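Local coordinates for protein tryptophan--tRNA ligase (Aeropyrum pernix, PDB 3A04) that catalyses the ATP-dependent attachment of L-tryptophan to tRNA(Trp), releasing AMP and diphosphate, as a class I aminoacyl-tRNA synthetase, at residues P34-A39 and K60-K65; Y132-I137 and T361-L366; R160-F165 and A188-A193. All coordinates share one frame; numbering follows the deposited sequence.

The three contacts are separate helix-helix joints around one Rossmann-type catalytic core, their centres 27 to 31 Å apart and none touching another. Interaction 1 ties the N-terminal region to helix 58-66. Interaction 2 is linked to the 'HIGH' region: Tyr132 on its first segment hydrogen-bonds Ser80 and meets His87 edge-to-face, both in that motif. Its second segment belongs to helix 334-364, which begins at the iron-sulfur cluster with Cys334 and Cys337. Interaction 3 falls within the chain loop that interaction 2 closes, about 14 Å from it between nearest atoms, and borders the second subunit.

Interaction 1: residues P34-A39 and K60-K65; sequences PLLRKA and KILEAK
Leu62 is the central side chain: it points at 34-39 and ends among Leu35, Leu36 and Ala39. The two short helical segments run nearly side by side, with their axes 9.0 Å apart and inclined by 19°. With CG of Leu62 beside the backbone N and anti to the carbonyl carbon (chi1 -77°), both its methyls border Leu36 CD1. The closer is Leu62 CD1, 3.7 Å from Leu36 CD1, while Leu62 CD2 also reaches Ala39 CB at 4.1 Å. Leu36 starts out facing the other way. Its chi1 of -144° departs well from a staggered value, and together with chi2 it brings CD1 back toward Leu62, the two side chains meeting at a slant. Leu35, one residue earlier, comes in from the flank, CB to CB with Leu62 at 4.1 Å. Its branch then passes over Glu63, where Leu35 CD2 rests on the methylene Glu63 CG at 3.7 Å. The extended glutamate thus offers its aliphatic part to the leucine, and its carboxylate oxygen OE2 borders Leu35 CD1. On the other flank Ala39, just beyond the helix, has its CB 4.3 Å from CD of Lys65, whose amino group continues to a hydrogen bond with the carbonyl oxygen of Asn100. In the fold, this joins helix 33-38, which follows strand 27-28 in the chain, to helix 58-66, which leads into strand 72-77 of the central sheet. The chemistry is that of a small oily seam with charged groups at its border: Lys38 NZ and Glu63 OE2 stand 6.9 Å apart, too far for a salt bridge, so any attraction between them is probably weak, and the joint depends mainly on leucine and alanine carbons, helped by the methylenes of Glu63 and Lys65.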
loop_
_atom_site.group_PDB
_atom_site.type_symbol
_atom_site.label_atom_id
_atom_site.label_comp_id
_atom_site.label_asym_id
_atom_site.label_seq_id
_atom_site.Cartn_x
_atom_site.Cartn_y
_atom_site.Cartn_z
ATOM N N PRO A 34 25.876 0.257 -31.537
ATOM C CA PRO A 34 26.113 1.527 -32.192
ATOM C C PRO A 34 25.538 2.655 -31.312
ATOM O O PRO A 34 26.153 3.702 -31.189
ATOM C CB PRO A 34 25.312 1.401 -33.501
ATOM C CG PRO A 34 25.275 -0.107 -33.800
ATOM C CD PRO A 34 25.113 -0.692 -32.390
ATOM N N LEU A 35 24.403 2.433 -30.651
ATOM C CA LEU A 35 23.901 3.481 -29.743
ATOM C C LEU A 35 24.833 3.703 -28.566
ATOM O O LEU A 35 25.073 4.840 -28.102
ATOM C CB LEU A 35 22.442 3.182 -29.286
ATOM C CG LEU A 35 21.440 3.714 -30.320
ATOM C CD1 LEU A 35 20.074 3.071 -30.186
ATOM C CD2 LEU A 35 21.377 5.291 -30.379
ATOM N N LEU A 36 25.365 2.589 -28.076
ATOM C CA LEU A 36 26.329 2.649 -26.958
ATOM C C LEU A 36 27.519 3.550 -27.321
ATOM O O LEU A 36 27.838 4.483 -26.629
ATOM C CB LEU A 36 26.741 1.214 -26.636
ATOM C CG LEU A 36 27.020 0.692 -25.241
ATOM C CD1 LEU A 36 26.057 1.121 -24.172
ATOM C CD2 LEU A 36 27.052 -0.846 -25.308
ATOM N N ARG A 37 28.145 3.296 -28.458
ATOM C CA ARG A 37 29.115 4.286 -29.043
ATOM C C ARG A 37 28.666 5.767 -29.108
ATOM O O ARG A 37 29.362 6.670 -28.635
ATOM C CB ARG A 37 29.459 3.874 -30.451
ATOM C CG ARG A 37 30.232 2.546 -30.592
ATOM C CD ARG A 37 30.852 2.409 -32.020
ATOM N NE ARG A 37 31.494 3.651 -32.481
ATOM C CZ ARG A 37 32.766 3.994 -32.233
ATOM N NH1 ARG A 37 33.559 3.193 -31.509
ATOM N NH2 ARG A 37 33.258 5.141 -32.718
ATOM N N LYS A 38 27.502 6.014 -29.705
ATOM C CA LYS A 38 27.060 7.387 -29.885
ATOM C C LYS A 38 26.891 8.023 -28.519
ATOM O O LYS A 38 27.188 9.210 -28.349
ATOM C CB LYS A 38 25.770 7.472 -30.728
ATOM C CG LYS A 38 25.937 6.939 -32.204
ATOM C CD LYS A 38 24.566 6.670 -32.872
ATOM C CE LYS A 38 24.623 5.686 -34.050
ATOM N NZ LYS A 38 23.405 4.764 -34.042
ATOM N N ALA A 39 26.471 7.217 -27.517
ATOM C CA ALA A 39 26.417 7.746 -26.138
ATOM C C ALA A 39 27.810 7.902 -25.447
ATOM O O ALA A 39 27.894 8.334 -24.279
ATOM C CB ALA A 39 25.389 6.956 -25.256
ATOM N N LYS A 60 16.263 3.295 -26.386
ATOM C CA LYS A 60 15.580 4.564 -26.024
ATOM C C LYS A 60 16.345 5.259 -24.917
ATOM O O LYS A 60 16.473 6.491 -24.912
ATOM C CB LYS A 60 14.127 4.262 -25.560
ATOM C CG LYS A 60 13.227 3.702 -26.703
ATOM C CD LYS A 60 11.862 3.224 -26.221
ATOM C CE LYS A 60 10.913 4.338 -25.733
ATOM N NZ LYS A 60 9.580 3.790 -25.136
ATOM N N ILE A 61 16.898 4.463 -23.961
ATOM C CA ILE A 61 17.649 5.111 -22.859
ATOM C C ILE A 61 18.870 5.830 -23.393
ATOM O O ILE A 61 19.162 6.950 -22.995
ATOM C CB ILE A 61 18.166 4.042 -21.828
ATOM C CG1 ILE A 61 17.021 3.153 -21.372
ATOM C CG2 ILE A 61 18.882 4.768 -20.648
ATOM C CD1 ILE A 61 15.907 4.024 -20.585
ATOM N N LEU A 62 19.609 5.132 -24.254
ATOM C CA LEU A 62 20.895 5.590 -24.736
ATOM C C LEU A 62 20.613 6.816 -25.666
ATOM O O LEU A 62 21.377 7.811 -25.657
ATOM C CB LEU A 62 21.567 4.417 -25.525
ATOM C CG LEU A 62 22.170 3.327 -24.568
ATOM C CD1 LEU A 62 22.694 2.084 -25.365
ATOM C CD2 LEU A 62 23.246 3.884 -23.609
ATOM N N GLU A 63 19.467 6.763 -26.370
ATOM C CA GLU A 63 19.064 7.938 -27.234
ATOM C C GLU A 63 18.862 9.150 -26.346
ATOM O O GLU A 63 19.409 10.279 -26.617
ATOM C CB GLU A 63 17.808 7.612 -28.090
ATOM C CG GLU A 63 18.137 6.789 -29.399
ATOM C CD GLU A 63 16.956 6.032 -30.060
ATOM O OE1 GLU A 63 15.794 6.084 -29.571
ATOM O OE2 GLU A 63 17.193 5.345 -31.096
ATOM N N ALA A 64 18.092 8.968 -25.266
ATOM C CA ALA A 64 17.968 10.121 -24.316
ATOM C C ALA A 64 19.306 10.624 -23.781
ATOM O O ALA A 64 19.613 11.880 -23.731
ATOM C CB ALA A 64 17.049 9.733 -23.148
ATOM N N LYS A 65 20.153 9.656 -23.349
ATOM C CA LYS A 65 21.439 10.056 -22.842
ATOM C C LYS A 65 22.293 10.855 -23.851
ATOM O O LYS A 65 22.995 11.821 -23.447
ATOM C CB LYS A 65 22.231 8.827 -22.420
ATOM C CG LYS A 65 23.426 9.144 -21.563
ATOM C CD LYS A 65 24.124 7.807 -21.218
ATOM C CE LYS A 65 25.003 8.032 -20.003
ATOM N NZ LYS A 65 26.120 9.035 -20.229
#

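Interaction 2: residues Y132-I137 and T361-L366; sequences YIANMI and TIAWKL
Leu366 N donates to Ala363 O at 2.9 Å, and both side chains face helix 121-139. That helix belongs to the beta-alpha-beta crossover between the parallel strands 103-108 and 147-150 of the Rossmann-type sheet, and the long C-terminal helix 334-364 comes to rest against it. Backbones are close here: the CA atoms of Ala134 and Ala363 lie 5.5 Å apart, which two alanines permit, and their CB atoms meet at 4.2 Å. Ala363 CB also lies 3.8 Å from CG2 of Ile133. With chi1 of Ile133 at -65°, CG1 lies beside the backbone N, which leaves CG2 anti to that N and facing Ala363. The same CG2 methyl borders Leu366 CD1 as the two side chains pass in opposite senses. Phe148 of strand 147-150 packs on Ile133, Ile137 and Leu366, closing the cluster from the sheet side. Two polar links brace the pair of helices: Asn135 OD1 hydrogen-bonds His352 NE2, and Trp364 NE1 hydrogen-bonds Glu130 OE2, each joining helix 121-139 to helix 334-364. One turn beyond Ile133, Ile137 and Leu366 reach toward each other tip to tip, Ile137 CD1 to Leu366 CD1 at 3.8 Å.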
loop_
_atom_site.group_PDB
_atom_site.type_symbol
_atom_site.label_atom_id
_atom_site.label_comp_id
_atom_site.label_asym_id
_atom_site.label_seq_id
_atom_site.Cartn_x
_atom_site.Cartn_y
_atom_site.Cartn_z
ATOM N N TYR A 132 24.324 -5.074 2.985
ATOM C CA TYR A 132 24.096 -4.756 1.610
ATOM C C TYR A 132 24.739 -3.418 1.274
ATOM O O TYR A 132 25.627 -3.372 0.411
ATOM C CB TYR A 132 22.578 -4.824 1.265
ATOM C CG TYR A 132 22.186 -6.295 1.170
ATOM C CD1 TYR A 132 21.998 -7.083 2.320
ATOM C CD2 TYR A 132 22.189 -6.916 -0.028
ATOM C CE1 TYR A 132 21.701 -8.449 2.223
ATOM C CE2 TYR A 132 21.880 -8.266 -0.125
ATOM C CZ TYR A 132 21.680 -9.011 0.983
ATOM O OH TYR A 132 21.354 -10.310 0.805
ATOM N N ILE A 133 24.260 -2.311 1.888
ATOM C CA ILE A 133 24.795 -1.020 1.453
ATOM C C ILE A 133 26.342 -0.972 1.642
ATOM O O ILE A 133 27.061 -0.467 0.769
ATOM C CB ILE A 133 24.090 0.168 2.141
ATOM C CG1 ILE A 133 22.599 0.188 1.674
ATOM C CG2 ILE A 133 24.781 1.507 1.797
ATOM C CD1 ILE A 133 21.649 1.051 2.572
ATOM N N ALA A 134 26.812 -1.439 2.797
ATOM C CA ALA A 134 28.249 -1.331 3.060
ATOM C C ALA A 134 29.036 -2.154 2.043
ATOM O O ALA A 134 30.015 -1.667 1.545
ATOM C CB ALA A 134 28.591 -1.717 4.499
ATOM N N ASN A 135 28.578 -3.355 1.679
ATOM C CA ASN A 135 29.304 -4.107 0.615
ATOM C C ASN A 135 29.242 -3.438 -0.744
ATOM O O ASN A 135 30.184 -3.447 -1.514
ATOM C CB ASN A 135 28.796 -5.531 0.528
ATOM C CG ASN A 135 29.506 -6.431 1.524
ATOM O OD1 ASN A 135 30.707 -6.566 1.456
ATOM N ND2 ASN A 135 28.780 -7.008 2.444
ATOM N N MET A 136 28.116 -2.812 -1.060
ATOM C CA MET A 136 28.034 -2.081 -2.319
ATOM C C MET A 136 29.020 -0.899 -2.402
ATOM O O MET A 136 29.667 -0.664 -3.405
ATOM C CB MET A 136 26.614 -1.539 -2.460
ATOM C CG MET A 136 25.696 -2.694 -2.870
ATOM S SD MET A 136 24.032 -1.928 -3.164
ATOM C CE MET A 136 23.104 -2.880 -2.023
ATOM N N ILE A 137 29.140 -0.163 -1.316
ATOM C CA ILE A 137 30.089 0.957 -1.263
ATOM C C ILE A 137 31.565 0.436 -1.413
ATOM O O ILE A 137 32.374 1.031 -2.120
ATOM C CB ILE A 137 29.984 1.656 0.129
ATOM C CG1 ILE A 137 28.622 2.336 0.347
ATOM C CG2 ILE A 137 31.054 2.761 0.295
ATOM C CD1 ILE A 137 28.104 3.081 -0.818
ATOM N N THR A 361 30.462 2.323 8.538
ATOM C CA THR A 361 30.335 3.678 9.128
ATOM C C THR A 361 29.680 4.696 8.184
ATOM O O THR A 361 28.682 5.391 8.534
ATOM C CB THR A 361 31.750 4.095 9.539
ATOM O OG1 THR A 361 32.167 3.146 10.536
ATOM C CG2 THR A 361 31.828 5.590 10.076
ATOM N N ILE A 362 30.210 4.754 6.965
ATOM C CA ILE A 362 29.668 5.626 5.949
ATOM C C ILE A 362 28.198 5.224 5.669
ATOM O O ILE A 362 27.351 6.113 5.484
ATOM C CB ILE A 362 30.477 5.458 4.661
ATOM C CG1 ILE A 362 31.833 6.169 4.794
ATOM C CG2 ILE A 362 29.744 6.013 3.458
ATOM C CD1 ILE A 362 32.800 5.801 3.593
ATOM N N ALA A 363 27.913 3.914 5.672
ATOM C CA ALA A 363 26.599 3.436 5.244
ATOM C C ALA A 363 25.474 3.983 6.143
ATOM O O ALA A 363 24.449 4.448 5.631
ATOM C CB ALA A 363 26.562 1.907 5.178
ATOM N N TRP A 364 25.665 3.937 7.470
ATOM C CA TRP A 364 24.632 4.433 8.386
ATOM C C TRP A 364 24.303 5.900 8.165
ATOM O O TRP A 364 23.245 6.329 8.557
ATOM C CB TRP A 364 24.937 4.192 9.870
ATOM C CG TRP A 364 24.771 2.769 10.297
ATOM C CD1 TRP A 364 25.775 1.879 10.482
ATOM C CD2 TRP A 364 23.539 2.060 10.589
ATOM N NE1 TRP A 364 25.269 0.669 10.882
ATOM C CE2 TRP A 364 23.903 0.759 10.980
ATOM C CE3 TRP A 364 22.166 2.420 10.601
ATOM C CZ2 TRP A 364 22.966 -0.225 11.324
ATOM C CZ3 TRP A 364 21.212 1.414 10.944
ATOM C CH2 TRP A 364 21.625 0.126 11.299
ATOM N N LYS A 365 25.182 6.644 7.487
ATOM C CA LYS A 365 24.905 8.034 7.136
ATOM C C LYS A 365 24.280 8.246 5.756
ATOM O O LYS A 365 23.891 9.347 5.412
ATOM C CB LYS A 365 26.208 8.819 7.232
ATOM C CG LYS A 365 26.933 8.630 8.549
ATOM C CD LYS A 365 28.027 9.725 8.708
ATOM C CE LYS A 365 29.102 9.339 9.749
ATOM N NZ LYS A 365 30.513 9.598 9.277
ATOM N N LEU A 366 24.162 7.205 4.944
ATOM C CA LEU A 366 23.601 7.359 3.595
ATOM C C LEU A 366 22.074 7.124 3.532
ATOM O O LEU A 366 21.435 7.280 2.456
ATOM C CB LEU A 366 24.280 6.403 2.617
ATOM C CG LEU A 366 25.809 6.393 2.657
ATOM C CD1 LEU A 366 26.274 5.374 1.603
ATOM C CD2 LEU A 366 26.352 7.789 2.366
#

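Interaction 3: residues R160-F165 and A188-A193; sequences RLIQLF and ASLTQA
Ile162 and Leu190 lie where helices 160-165 and 188-193 cross at 126° between their N-to-C directions, with the axes 8.8 Å apart and these two CA atoms 5.6 Å from each other. Both helices belong to the helical insertion between strands 147-150 and 210-215 of the Rossmann-type fold, on the side that meets the second subunit. Leu190 is the central wedge. Its CB sits 3.8 Å from Ile162 CG2, and its CD2 lies 3.9 Å from Phe165 CB, so the leucine fills the gap between residues one turn apart on the opposing helix. Ile162 sends its other branch to Thr191, the residue after Leu190: with CG1 beside the backbone N (chi1 -63°), Ile162 CD1 comes to 3.6 Å from Thr191 OG1. That hydroxyl is engaged with Met187 O of its own helix, so the isoleucine methyl meets a polar atom already provided for. Helix 219-231 adds Leu228, which touches both Phe165 and Ala193. Away from the crossing, Arg160 and Gln163 hydrogen-bond Thr152 O and Gln151 O of the second subunit, so the joint backs directly onto the dimer interface. The Phe165 ring takes Leu190 O at its edge, in plane, 3.9 Å from Phe165 CD2, while Ala193 CB approaches Phe165 CE2 obliquely, also at 3.9 Å.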
loop_
_atom_site.group_PDB
_atom_site.type_symbol
_atom_site.label_atom_id
_atom_site.label_comp_id
_atom_site.label_asym_id
_atom_site.label_seq_id
_atom_site.Cartn_x
_atom_site.Cartn_y
_atom_site.Cartn_z
ATOM N N ARG A 160 1.735 6.754 -3.085
ATOM C CA ARG A 160 0.512 7.001 -3.872
ATOM C C ARG A 160 0.500 6.158 -5.154
ATOM O O ARG A 160 -0.552 5.684 -5.598
ATOM C CB ARG A 160 0.433 8.478 -4.239
ATOM C CG ARG A 160 -0.942 8.834 -4.863
ATOM C CD ARG A 160 -1.042 10.363 -5.134
ATOM N NE ARG A 160 -0.751 11.186 -3.994
ATOM C CZ ARG A 160 -0.036 12.305 -4.039
ATOM N NH1 ARG A 160 0.475 12.725 -5.182
ATOM N NH2 ARG A 160 0.142 13.004 -2.938
ATOM N N LEU A 161 1.668 5.903 -5.773
ATOM C CA LEU A 161 1.583 5.069 -6.940
ATOM C C LEU A 161 1.086 3.688 -6.602
ATOM O O LEU A 161 0.421 3.062 -7.430
ATOM C CB LEU A 161 3.015 4.899 -7.623
ATOM C CG LEU A 161 3.588 6.182 -8.274
ATOM C CD1 LEU A 161 5.065 5.904 -8.662
ATOM C CD2 LEU A 161 2.723 6.488 -9.516
ATOM N N ILE A 162 1.574 3.163 -5.465
ATOM C CA ILE A 162 1.204 1.839 -5.059
ATOM C C ILE A 162 -0.307 1.813 -4.863
ATOM O O ILE A 162 -0.989 0.860 -5.317
ATOM C CB ILE A 162 1.920 1.425 -3.730
ATOM C CG1 ILE A 162 3.474 1.387 -3.937
ATOM C CG2 ILE A 162 1.401 0.038 -3.255
ATOM C CD1 ILE A 162 4.251 1.250 -2.576
ATOM N N GLN A 163 -0.836 2.842 -4.210
ATOM C CA GLN A 163 -2.308 2.898 -4.019
ATOM C C GLN A 163 -3.102 2.970 -5.346
ATOM O O GLN A 163 -4.093 2.268 -5.532
ATOM C CB GLN A 163 -2.681 4.095 -3.200
ATOM C CG GLN A 163 -2.148 4.090 -1.774
ATOM C CD GLN A 163 -2.402 5.438 -1.064
ATOM O OE1 GLN A 163 -1.790 6.475 -1.407
ATOM N NE2 GLN A 163 -3.291 5.421 -0.058
ATOM N N LEU A 164 -2.606 3.732 -6.287
ATOM C CA LEU A 164 -3.307 3.884 -7.558
ATOM C C LEU A 164 -3.065 2.666 -8.439
ATOM O O LEU A 164 -3.977 2.290 -9.152
ATOM C CB LEU A 164 -2.867 5.152 -8.271
ATOM C CG LEU A 164 -3.158 6.440 -7.436
ATOM C CD1 LEU A 164 -2.760 7.664 -8.305
ATOM C CD2 LEU A 164 -4.592 6.594 -6.990
ATOM N N PHE A 165 -1.873 2.019 -8.358
ATOM C CA PHE A 165 -1.631 0.819 -9.151
ATOM C C PHE A 165 -2.595 -0.283 -8.783
ATOM O O PHE A 165 -2.903 -1.131 -9.653
ATOM C CB PHE A 165 -0.217 0.218 -8.970
ATOM C CG PHE A 165 0.901 1.082 -9.495
ATOM C CD1 PHE A 165 0.667 2.125 -10.390
ATOM C CD2 PHE A 165 2.236 0.782 -9.144
ATOM C CE1 PHE A 165 1.725 2.923 -10.896
ATOM C CE2 PHE A 165 3.309 1.575 -9.652
ATOM C CZ PHE A 165 3.051 2.644 -10.532
ATOM N N ALA A 188 3.654 -6.685 -2.207
ATOM C CA ALA A 188 5.038 -6.657 -2.726
ATOM C C ALA A 188 5.136 -6.431 -4.223
ATOM O O ALA A 188 6.074 -5.788 -4.720
ATOM C CB ALA A 188 5.749 -7.965 -2.350
ATOM N N SER A 189 4.210 -7.035 -4.971
ATOM C CA SER A 189 4.220 -6.879 -6.397
ATOM C C SER A 189 3.968 -5.405 -6.822
ATOM O O SER A 189 4.673 -4.850 -7.657
ATOM C CB SER A 189 3.181 -7.824 -6.980
ATOM O OG SER A 189 3.152 -7.570 -8.356
ATOM N N LEU A 190 2.967 -4.770 -6.242
ATOM C CA LEU A 190 2.734 -3.329 -6.529
ATOM C C LEU A 190 3.919 -2.473 -6.080
ATOM O O LEU A 190 4.244 -1.478 -6.717
ATOM C CB LEU A 190 1.473 -2.790 -5.833
ATOM C CG LEU A 190 0.136 -3.526 -6.089
ATOM C CD1 LEU A 190 -0.993 -3.017 -5.183
ATOM C CD2 LEU A 190 -0.299 -3.370 -7.511
ATOM N N THR A 191 4.521 -2.822 -4.951
ATOM C CA THR A 191 5.601 -1.962 -4.377
ATOM C C THR A 191 6.819 -2.101 -5.299
ATOM O O THR A 191 7.551 -1.168 -5.559
ATOM C CB THR A 191 5.917 -2.445 -2.897
ATOM O OG1 THR A 191 4.738 -2.261 -2.092
ATOM C CG2 THR A 191 7.006 -1.636 -2.247
ATOM N N GLN A 192 7.061 -3.322 -5.800
ATOM C CA GLN A 192 8.178 -3.472 -6.690
ATOM C C GLN A 192 7.964 -2.690 -7.945
ATOM O O GLN A 192 8.931 -2.213 -8.528
ATOM C CB GLN A 192 8.357 -4.997 -6.955
ATOM C CG GLN A 192 9.691 -5.447 -7.159
ATOM C CD GLN A 192 9.742 -6.882 -7.782
ATOM O OE1 GLN A 192 10.687 -7.219 -8.554
ATOM N NE2 GLN A 192 8.718 -7.702 -7.469
ATOM N N ALA A 193 6.719 -2.607 -8.458
ATOM C CA ALA A 193 6.503 -1.785 -9.668
ATOM C C ALA A 193 6.782 -0.311 -9.291
ATOM O O ALA A 193 7.280 0.444 -10.112
ATOM C CB ALA A 193 5.024 -1.907 -10.126
#